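Local coordinates for protein GH62 hydrolase (Scytalidium thermophilum, PDB 4PVA) that probably removes arabinofuranosyl side groups from arabinoxylan as an alpha-L-arabinofuranosidase of glycoside hydrolase family 62, at residues A102-W114 and H295-L307. Residues are numbered along the deposited sequence; the frame is centred on the assembly and turned at random.
Sequences APQVFYFEPHKLW and HGEVIRTLTDQTL. With PO4 (phosphate ion), chain F.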
ATOM      1  N   ALA A 102      -1.509  -5.371   6.241  1.00 11.18           N
ATOM      2  CA  ALA A 102      -1.115  -4.642   5.021  1.00 11.19           C
ATOM      3  C   ALA A 102      -2.208  -4.568   3.959  1.00 11.00           C
ATOM      4  O   ALA A 102      -2.080  -5.147   2.870  1.00 10.83           O
ATOM      5  CB  ALA A 102       0.186  -5.185   4.456  1.00 11.44           C
ATOM      6  N   PRO A 103      -3.275  -3.838   4.260  1.00 11.14           N
ATOM      7  CA  PRO A 103      -4.400  -3.745   3.338  1.00 11.75           C
ATOM      8  C   PRO A 103      -4.230  -2.696   2.235  1.00 11.24           C
ATOM      9  O   PRO A 103      -3.451  -1.722   2.370  1.00 11.30           O
ATOM     10  CB  PRO A 103      -5.551  -3.321   4.250  1.00 12.65           C
ATOM     11  CG  PRO A 103      -4.898  -2.517   5.311  1.00 12.11           C
ATOM     12  CD  PRO A 103      -3.555  -3.135   5.525  1.00 11.50           C
ATOM     13  N   GLN A 104      -5.025  -2.879   1.181  1.00 11.39           N
ATOM     14  CA  GLN A 104      -5.224  -1.962   0.062  1.00 10.86           C
ATOM     15  C   GLN A 104      -6.729  -1.979  -0.183  1.00 11.07           C
ATOM     16  O   GLN A 104      -7.285  -3.066  -0.364  1.00 11.76           O
ATOM     17  CB  GLN A 104      -4.507  -2.455  -1.177  1.00 10.62           C
ATOM     18  CG  GLN A 104      -4.760  -1.610  -2.408  1.00 10.42           C
ATOM     19  CD  GLN A 104      -4.621  -2.337  -3.715  1.00 10.08           C
ATOM     20  OE1 GLN A 104      -4.744  -3.559  -3.780  1.00 10.58           O
ATOM     21  NE2 GLN A 104      -4.391  -1.582  -4.776  1.00 10.35           N
ATOM     22  N   VAL A 105      -7.364  -0.821  -0.237  1.00 11.45           N
ATOM     23  CA  VAL A 105      -8.819  -0.740  -0.465  1.00 12.07           C
ATOM     24  C   VAL A 105      -9.143  -0.080  -1.791  1.00 12.16           C
ATOM     25  O   VAL A 105      -8.554   0.933  -2.144  1.00 11.99           O
ATOM     26  CB  VAL A 105      -9.546  -0.001   0.687  1.00 12.94           C
ATOM     27  CG1 VAL A 105      -9.306   1.488   0.727  1.00 12.94           C
ATOM     28  CG2 VAL A 105     -11.031  -0.322   0.621  1.00 13.86           C
ATOM     29  N   PHE A 106     -10.118  -0.615  -2.517  1.00 12.50           N
ATOM     30  CA  PHE A 106     -10.613  -0.002  -3.733  1.00 12.57           C
ATOM     31  C   PHE A 106     -12.017  -0.510  -4.014  1.00 13.24           C
ATOM     32  O   PHE A 106     -12.437  -1.534  -3.459  1.00 13.70           O
ATOM     33  CB  PHE A 106      -9.691  -0.250  -4.948  1.00 12.02           C
ATOM     34  CG  PHE A 106      -9.441  -1.697  -5.224  1.00 12.30           C
ATOM     35  CD1 PHE A 106     -10.313  -2.455  -6.014  1.00 12.75           C
ATOM     36  CD2 PHE A 106      -8.368  -2.353  -4.619  1.00 12.55           C
ATOM     37  CE1 PHE A 106     -10.087  -3.805  -6.218  1.00 12.89           C
ATOM     38  CE2 PHE A 106      -8.152  -3.687  -4.803  1.00 12.55           C
ATOM     39  CZ  PHE A 106      -9.015  -4.421  -5.602  1.00 12.86           C
ATOM     40  N   TYR A 107     -12.734   0.225  -4.861  1.00 13.20           N
ATOM     41  CA  TYR A 107     -14.097  -0.138  -5.272  1.00 14.06           C
ATOM     42  C   TYR A 107     -14.047  -0.832  -6.607  1.00 14.11           C
ATOM     43  O   TYR A 107     -13.593  -0.280  -7.605  1.00 14.82           O
ATOM     44  CB  TYR A 107     -14.936   1.122  -5.375  1.00 14.89           C
ATOM     45  CG  TYR A 107     -16.427   0.872  -5.551  1.00 16.40           C
ATOM     46  CD1 TYR A 107     -17.189   0.315  -4.541  1.00 16.53           C
ATOM     47  CD2 TYR A 107     -17.046   1.209  -6.734  1.00 17.65           C
ATOM     48  CE1 TYR A 107     -18.560   0.112  -4.716  1.00 17.50           C
ATOM     49  CE2 TYR A 107     -18.395   0.989  -6.906  1.00 18.72           C
ATOM     50  CZ  TYR A 107     -19.106   0.467  -5.910  1.00 17.99           C
ATOM     51  OH  TYR A 107     -20.483   0.269  -6.059  1.00 20.37           O
ATOM     52  N   PHE A 108     -14.487  -2.092  -6.623  1.00 14.66           N
ATOM     53  CA  PHE A 108     -14.488  -2.876  -7.823  1.00 15.18           C
ATOM     54  C   PHE A 108     -15.864  -2.613  -8.454  1.00 15.49           C
ATOM     55  O   PHE A 108     -16.854  -3.308  -8.154  1.00 16.27           O
ATOM     56  CB  PHE A 108     -14.248  -4.384  -7.576  1.00 15.25           C
ATOM     57  CG  PHE A 108     -13.971  -5.134  -8.838  1.00 15.48           C
ATOM     58  CD1 PHE A 108     -12.740  -5.082  -9.436  1.00 15.27           C
ATOM     59  CD2 PHE A 108     -14.961  -5.925  -9.425  1.00 16.51           C
ATOM     60  CE1 PHE A 108     -12.487  -5.741 -10.621  1.00 15.05           C
ATOM     61  CE2 PHE A 108     -14.714  -6.573 -10.614  1.00 16.47           C
ATOM     62  CZ  PHE A 108     -13.485  -6.507 -11.208  1.00 15.73           C
ATOM     63  N   GLU A 109     -15.916  -1.647  -9.359  1.00 16.10           N
ATOM     64  CA  GLU A 109     -17.192  -1.106  -9.844  1.00 18.00           C
ATOM     65  C   GLU A 109     -18.070  -2.175 -10.497  1.00 18.63           C
ATOM     66  O   GLU A 109     -19.289  -2.184 -10.253  1.00 18.53           O
ATOM     67  CB  GLU A 109     -16.948   0.106 -10.753  1.00 18.93           C
ATOM     68  CG  GLU A 109     -18.221   0.769 -11.292  1.00 21.12           C
ATOM     69  CD  GLU A 109     -18.834  -0.008 -12.445  1.00 23.41           C
ATOM     70  OE1 GLU A 109     -18.105  -0.685 -13.204  1.00 22.66           O
ATOM     71  OE2 GLU A 109     -20.073   0.041 -12.591  1.00 25.78           O
ATOM     72  N   PRO A 110     -17.494  -3.090 -11.300  1.00 18.77           N
ATOM     73  CA  PRO A 110     -18.393  -4.102 -11.887  1.00 19.48           C
ATOM     74  C   PRO A 110     -19.148  -4.966 -10.866  1.00 19.58           C
ATOM     75  O   PRO A 110     -20.220  -5.523 -11.236  1.00 20.74           O
ATOM     76  CB  PRO A 110     -17.447  -4.945 -12.749  1.00 19.95           C
ATOM     77  CG  PRO A 110     -16.313  -4.026 -13.081  1.00 20.12           C
ATOM     78  CD  PRO A 110     -16.141  -3.149 -11.876  1.00 19.34           C
ATOM     79  N   HIS A 111     -18.678  -5.145  -9.632  1.00 19.18           N
ATOM     80  CA  HIS A 111     -19.398  -5.898  -8.599  1.00 19.99           C
ATOM     81  C   HIS A 111     -20.149  -5.043  -7.589  1.00 20.57           C
ATOM     82  O   HIS A 111     -20.763  -5.565  -6.671  1.00 21.36           O
ATOM     83  CB  HIS A 111     -18.476  -6.829  -7.796  1.00 18.97           C
ATOM     84  CG  HIS A 111     -17.808  -7.880  -8.615  1.00 18.67           C
ATOM     85  ND1 HIS A 111     -16.753  -8.626  -8.139  1.00 17.33           N
ATOM     86  CD2 HIS A 111     -17.985  -8.254  -9.902  1.00 18.49           C
ATOM     87  CE1 HIS A 111     -16.336  -9.444  -9.087  1.00 17.56           C
ATOM     88  NE2 HIS A 111     -17.059  -9.234 -10.170  1.00 17.97           N
ATOM     89  N   LYS A 112     -20.017  -3.731  -7.714  1.00 19.29           N
ATOM     90  CA  LYS A 112     -20.546  -2.815  -6.719  1.00 19.77           C
ATOM     91  C   LYS A 112     -20.122  -3.230  -5.314  1.00 19.21           C
ATOM     92  O   LYS A 112     -20.860  -3.142  -4.352  1.00 20.14           O
ATOM     93  CB  LYS A 112     -22.083  -2.743  -6.865  1.00 21.47           C
ATOM     94  CG  LYS A 112     -22.525  -2.405  -8.279  1.00 23.65           C
ATOM     95  CD  LYS A 112     -22.203  -0.996  -8.658  1.00 24.95           C
ATOM     96  CE  LYS A 112     -22.731  -0.625 -10.043  1.00 26.90           C
ATOM     97  NZ  LYS A 112     -22.110  -1.410 -11.153  1.00 27.21           N
ATOM     98  N   LEU A 113     -18.840  -3.610  -5.192  1.00 18.48           N
ATOM     99  CA  LEU A 113     -18.271  -4.018  -3.912  1.00 17.76           C
ATOM    100  C   LEU A 113     -16.925  -3.358  -3.698  1.00 16.85           C
ATOM    101  O   LEU A 113     -16.112  -3.317  -4.620  1.00 16.52           O
ATOM    102  CB  LEU A 113     -18.036  -5.518  -3.861  1.00 18.24           C
ATOM    103  CG  LEU A 113     -19.270  -6.409  -3.760  1.00 19.11           C
ATOM    104  CD1 LEU A 113     -18.834  -7.862  -3.860  1.00 19.45           C
ATOM    105  CD2 LEU A 113     -19.995  -6.182  -2.454  1.00 20.43           C
ATOM    106  N   TRP A 114     -16.713  -2.910  -2.473  1.00 16.13           N
ATOM    107  CA  TRP A 114     -15.351  -2.573  -2.023  1.00 15.36           C
ATOM    108  C   TRP A 114     -14.616  -3.889  -1.817  1.00 15.40           C
ATOM    109  O   TRP A 114     -15.171  -4.848  -1.252  1.00 16.58           O
ATOM    110  CB  TRP A 114     -15.373  -1.772  -0.735  1.00 15.91           C
ATOM    111  CG  TRP A 114     -15.967  -0.412  -0.912  1.00 16.02           C
ATOM    112  CD1 TRP A 114     -17.276  -0.048  -0.789  1.00 16.99           C
ATOM    113  CD2 TRP A 114     -15.267   0.771  -1.317  1.00 16.26           C
ATOM    114  NE1 TRP A 114     -17.424   1.286  -1.073  1.00 17.12           N
ATOM    115  CE2 TRP A 114     -16.202   1.816  -1.401  1.00 16.57           C
ATOM    116  CE3 TRP A 114     -13.924   1.046  -1.586  1.00 15.91           C
ATOM    117  CZ2 TRP A 114     -15.834   3.118  -1.749  1.00 16.91           C
ATOM    118  CZ3 TRP A 114     -13.565   2.332  -1.938  1.00 15.92           C
ATOM    119  CH2 TRP A 114     -14.515   3.343  -2.035  1.00 16.37           C
ATOM    120  N   HIS A 295       5.942   2.210   3.853  1.00 10.88           N
ATOM    121  CA  HIS A 295       4.712   1.475   3.636  1.00 10.70           C
ATOM    122  C   HIS A 295       3.507   2.360   3.490  1.00 10.69           C
ATOM    123  O   HIS A 295       2.453   2.104   4.067  1.00 11.50           O
ATOM    124  CB  HIS A 295       4.482   0.422   4.741  1.00 10.97           C
ATOM    125  CG  HIS A 295       3.800  -0.820   4.251  1.00 11.31           C
ATOM    126  ND1 HIS A 295       3.944  -2.044   4.872  1.00 11.66           N
ATOM    127  CD2 HIS A 295       2.978  -1.028   3.205  1.00 11.46           C
ATOM    128  CE1 HIS A 295       3.238  -2.950   4.210  1.00 11.63           C
ATOM    129  NE2 HIS A 295       2.657  -2.360   3.187  1.00 11.44           N
ATOM    130  N   GLY A 296       3.586   3.338   2.617  1.00 10.67           N
ATOM    131  CA  GLY A 296       2.546   4.340   2.470  1.00 10.76           C
ATOM    132  C   GLY A 296       1.663   4.112   1.255  1.00 10.48           C
ATOM    133  O   GLY A 296       1.928   3.262   0.386  1.00 10.68           O
ATOM    134  N   GLU A 297       0.599   4.899   1.174  1.00 10.33           N
ATOM    135  CA  GLU A 297      -0.303   4.886   0.048  1.00 10.39           C
ATOM    136  C   GLU A 297      -0.811   6.273  -0.215  1.00 10.05           C
ATOM    137  O   GLU A 297      -1.083   7.072   0.716  1.00 10.46           O
ATOM    138  CB  GLU A 297      -1.523   3.979   0.300  1.00 10.89           C
ATOM    139  CG  GLU A 297      -1.410   2.590  -0.302  1.00 11.23           C
ATOM    140  CD  GLU A 297      -2.753   1.865  -0.351  1.00 11.14           C
ATOM    141  OE1 GLU A 297      -3.751   2.517  -0.753  1.00 12.05           O
ATOM    142  OE2 GLU A 297      -2.803   0.656  -0.057  1.00 11.77           O
ATOM    143  N   VAL A 298      -1.038   6.581  -1.473  1.00 10.31           N
ATOM    144  CA  VAL A 298      -1.723   7.810  -1.878  1.00 11.13           C
ATOM    145  C   VAL A 298      -3.191   7.762  -1.466  1.00 10.95           C
ATOM    146  O   VAL A 298      -3.887   6.742  -1.688  1.00 11.44           O
ATOM    147  CB  VAL A 298      -1.617   7.991  -3.418  1.00 11.35           C
ATOM    148  CG1 VAL A 298      -2.400   9.211  -3.882  1.00 11.82           C
ATOM    149  CG2 VAL A 298      -0.167   8.073  -3.836  1.00 11.35           C
ATOM    150  N   ILE A 299      -3.698   8.835  -0.913  1.00 11.66           N
ATOM    151  CA  ILE A 299      -5.122   8.950  -0.613  1.00 12.30           C
ATOM    152  C   ILE A 299      -5.859   9.178  -1.915  1.00 12.89           C
ATOM    153  O   ILE A 299      -5.650  10.183  -2.599  1.00 13.47           O
ATOM    154  CB  ILE A 299      -5.408  10.093   0.367  1.00 13.18           C
ATOM    155  CG1 ILE A 299      -4.605   9.946   1.657  1.00 13.36           C
ATOM    156  CG2 ILE A 299      -6.904  10.118   0.702  1.00 13.96           C
ATOM    157  CD1 ILE A 299      -4.793  11.091   2.628  1.00 14.24           C
ATOM    158  N   ARG A 300      -6.732   8.254  -2.276  1.00 13.09           N
ATOM    159  CA  ARG A 300      -7.378   8.302  -3.580  1.00 12.96           C
ATOM    160  C   ARG A 300      -8.805   8.884  -3.509  1.00 13.90           C
ATOM    161  O   ARG A 300      -9.605   8.511  -2.661  1.00 14.47           O
ATOM    162  CB  ARG A 300      -7.390   6.907  -4.193  1.00 12.56           C
ATOM    163  CG  ARG A 300      -6.048   6.518  -4.760  1.00 12.08           C
ATOM    164  CD  ARG A 300      -5.993   5.040  -5.108  1.00 12.16           C
ATOM    165  NE  ARG A 300      -5.803   4.195  -3.924  1.00 12.19           N
ATOM    166  CZ  ARG A 300      -6.702   3.359  -3.389  1.00 12.43           C
ATOM    167  NH1 ARG A 300      -7.875   3.117  -3.985  1.00 12.94           N
ATOM    168  NH2 ARG A 300      -6.376   2.704  -2.298  1.00 13.03           N
ATOM    169  N   THR A 301      -9.128   9.765  -4.457  1.00 14.50           N
ATOM    170  CA  THR A 301     -10.502  10.215  -4.715  1.00 15.69           C
ATOM    171  C   THR A 301     -11.148   9.491  -5.869  1.00 15.71           C
ATOM    172  O   THR A 301     -12.387   9.469  -5.947  1.00 17.03           O
ATOM    173  CB  THR A 301     -10.539  11.733  -5.019  1.00 17.34           C
ATOM    174  OG1 THR A 301      -9.631  12.006  -6.087  1.00 19.17           O
ATOM    175  CG2 THR A 301     -10.145  12.499  -3.789  1.00 17.97           C
ATOM    176  N   LEU A 302     -10.363   8.935  -6.770  1.00 14.71           N
ATOM    177  CA  LEU A 302     -10.847   8.098  -7.866  1.00 14.66           C
ATOM    178  C   LEU A 302     -10.675   6.698  -7.320  1.00 14.37           C
ATOM    179  O   LEU A 302      -9.581   6.125  -7.365  1.00 13.95           O
ATOM    180  CB  LEU A 302     -10.040   8.369  -9.142  1.00 14.58           C
ATOM    181  CG  LEU A 302     -10.051   9.837  -9.583  1.00 15.62           C
ATOM    182  CD1 LEU A 302      -9.111  10.014 -10.744  1.00 15.28           C
ATOM    183  CD2 LEU A 302     -11.450  10.290  -9.975  1.00 17.70           C
ATOM    184  N   THR A 303     -11.735   6.150  -6.766  1.00 13.97           N
ATOM    185  CA  THR A 303     -11.614   5.010  -5.858  1.00 14.09           C
ATOM    186  C   THR A 303     -11.727   3.632  -6.486  1.00 13.21           C
ATOM    187  O   THR A 303     -11.606   2.651  -5.761  1.00 13.64           O
ATOM    188  CB  THR A 303     -12.667   5.091  -4.755  1.00 15.07           C
ATOM    189  OG1 THR A 303     -13.962   5.073  -5.359  1.00 16.83           O
ATOM    190  CG2 THR A 303     -12.498   6.342  -3.954  1.00 15.33           C
ATOM    191  N   ASP A 304     -11.865   3.560  -7.806  1.00 13.38           N
ATOM    192  CA  ASP A 304     -12.149   2.292  -8.454  1.00 13.72           C
ATOM    193  C   ASP A 304     -10.891   1.441  -8.688  1.00 12.80           C
ATOM    194  O   ASP A 304      -9.757   1.822  -8.297  1.00 12.83           O
ATOM    195  CB  ASP A 304     -12.995   2.462  -9.718  1.00 14.42           C
ATOM    196  CG  ASP A 304     -12.249   2.831 -10.940  1.00 15.17           C
ATOM    197  OD1 ASP A 304     -11.007   2.948 -10.947  1.00 14.54           O
ATOM    198  OD2 ASP A 304     -12.910   3.080 -11.985  1.00 16.95           O
ATOM    199  N   GLN A 305     -11.055   0.301  -9.340  1.00 13.07           N
ATOM    200  CA  GLN A 305     -10.036  -0.715  -9.453  1.00 12.74           C
ATOM    201  C   GLN A 305      -8.910  -0.378 -10.398  1.00 12.29           C
ATOM    202  O   GLN A 305      -8.004  -1.172 -10.531  1.00 11.98           O
ATOM    203  CB  GLN A 305     -10.710  -2.045  -9.872  1.00 13.27           C
ATOM    204  CG  GLN A 305     -11.233  -2.067 -11.306  1.00 13.99           C
ATOM    205  CD  GLN A 305     -12.591  -1.416 -11.519  1.00 14.52           C
ATOM    206  OE1 GLN A 305     -13.284  -1.047 -10.603  1.00 14.97           O
ATOM    207  NE2 GLN A 305     -12.931  -1.290 -12.765  1.00 16.09           N
ATOM    208  N   THR A 306      -9.011   0.772 -11.065  1.00 11.95           N
ATOM    209  CA  THR A 306      -7.922   1.212 -11.920  1.00 11.96           C
ATOM    210  C   THR A 306      -6.798   1.937 -11.157  1.00 11.65           C
ATOM    211  O   THR A 306      -5.758   2.239 -11.741  1.00 11.44           O
ATOM    212  CB  THR A 306      -8.419   2.098 -13.105  1.00 12.38           C
ATOM    213  OG1 THR A 306      -8.957   3.319 -12.599  1.00 12.85           O
ATOM    214  CG2 THR A 306      -9.469   1.364 -13.943  1.00 13.13           C
ATOM    215  N   LEU A 307      -7.026   2.275  -9.887  1.00 11.14           N
ATOM    216  CA  LEU A 307      -5.983   2.886  -9.035  1.00 11.22           C
ATOM    217  C   LEU A 307      -5.412   4.123  -9.732  1.00 11.48           C
ATOM    218  O   LEU A 307      -4.196   4.349  -9.808  1.00 11.41           O
ATOM    219  CB  LEU A 307      -4.909   1.865  -8.673  1.00 11.30           C
ATOM    220  CG  LEU A 307      -5.209   0.953  -7.479  1.00 11.16           C
ATOM    221  CD1 LEU A 307      -5.329   1.718  -6.192  1.00 11.39           C
ATOM    222  CD2 LEU A 307      -6.468   0.087  -7.687  1.00 11.61           C
TER
HETATM  223  P   PO4 F 505       6.706  -3.218   7.322  0.80 10.79           P
HETATM  224  O1  PO4 F 505       7.719  -2.164   6.814  0.80 11.97           O
HETATM  225  O2  PO4 F 505       6.900  -4.505   6.490  0.80 12.88           O
HETATM  226  O3  PO4 F 505       7.092  -3.541   8.747  0.80 13.16           O
HETATM  227  O4  PO4 F 505       5.357  -2.690   7.191  0.80 11.32           O
HETATM  228  O   HOH W   1     -15.477  -0.134 -13.932  1.00 22.85           O
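The backbone oxygen of Val105 is gripped end-on by the guanidinium of Arg300, whose NH2 and NH1 both donate to it, at 2.8 and 2.9 Å from Val105 O. The two N-H bonds are bent, at 146° for NH2 and 139° for NH1, as they must be to converge on one atom, but the oxygen stays in the guanidinium plane. Within its own segment Arg300 NH2 also forms a salt bridge with Glu297 OE1, which Thr49 binds as well, and Leu307 CD1 lies over one guanidinium face. Without the guanidinium, as with an alanine here, the buried carbonyl of Val105 would probably lose both donors and Glu297 its countercharge.

Farther along, the chain is held by a nearly straight bond from Tyr107 N to Thr303 O (2.8 Å), while the CB of Thr303 packs 3.7 Å from CH2 of the Trp114 indole. Gln305 then lays its aliphatic part against two rings, CB standing 3.7 Å from Phe108 CD1 and 3.9 Å from Phe106 CD1. Bent at chi2 (-81°), its chain brings OE1 to Glu109 N at 3.0 Å, the donor lying above the amide plane; a water links its NE2 to Glu109 OE1. At the other end Ala102 CB touches the His295 ring, whose ND1 binds a phosphate, probably from the crystallisation liquor.

In this five-bladed beta-propeller, as expected for family 62, strand 101-108 is an outermost strand of its antiparallel sheet, continued by the hairpin into 113-119, and the 295-307 chain runs past it from strand 296-298, which pairs with 316-321 in another sheet, toward strand 308-309 beside 222-229.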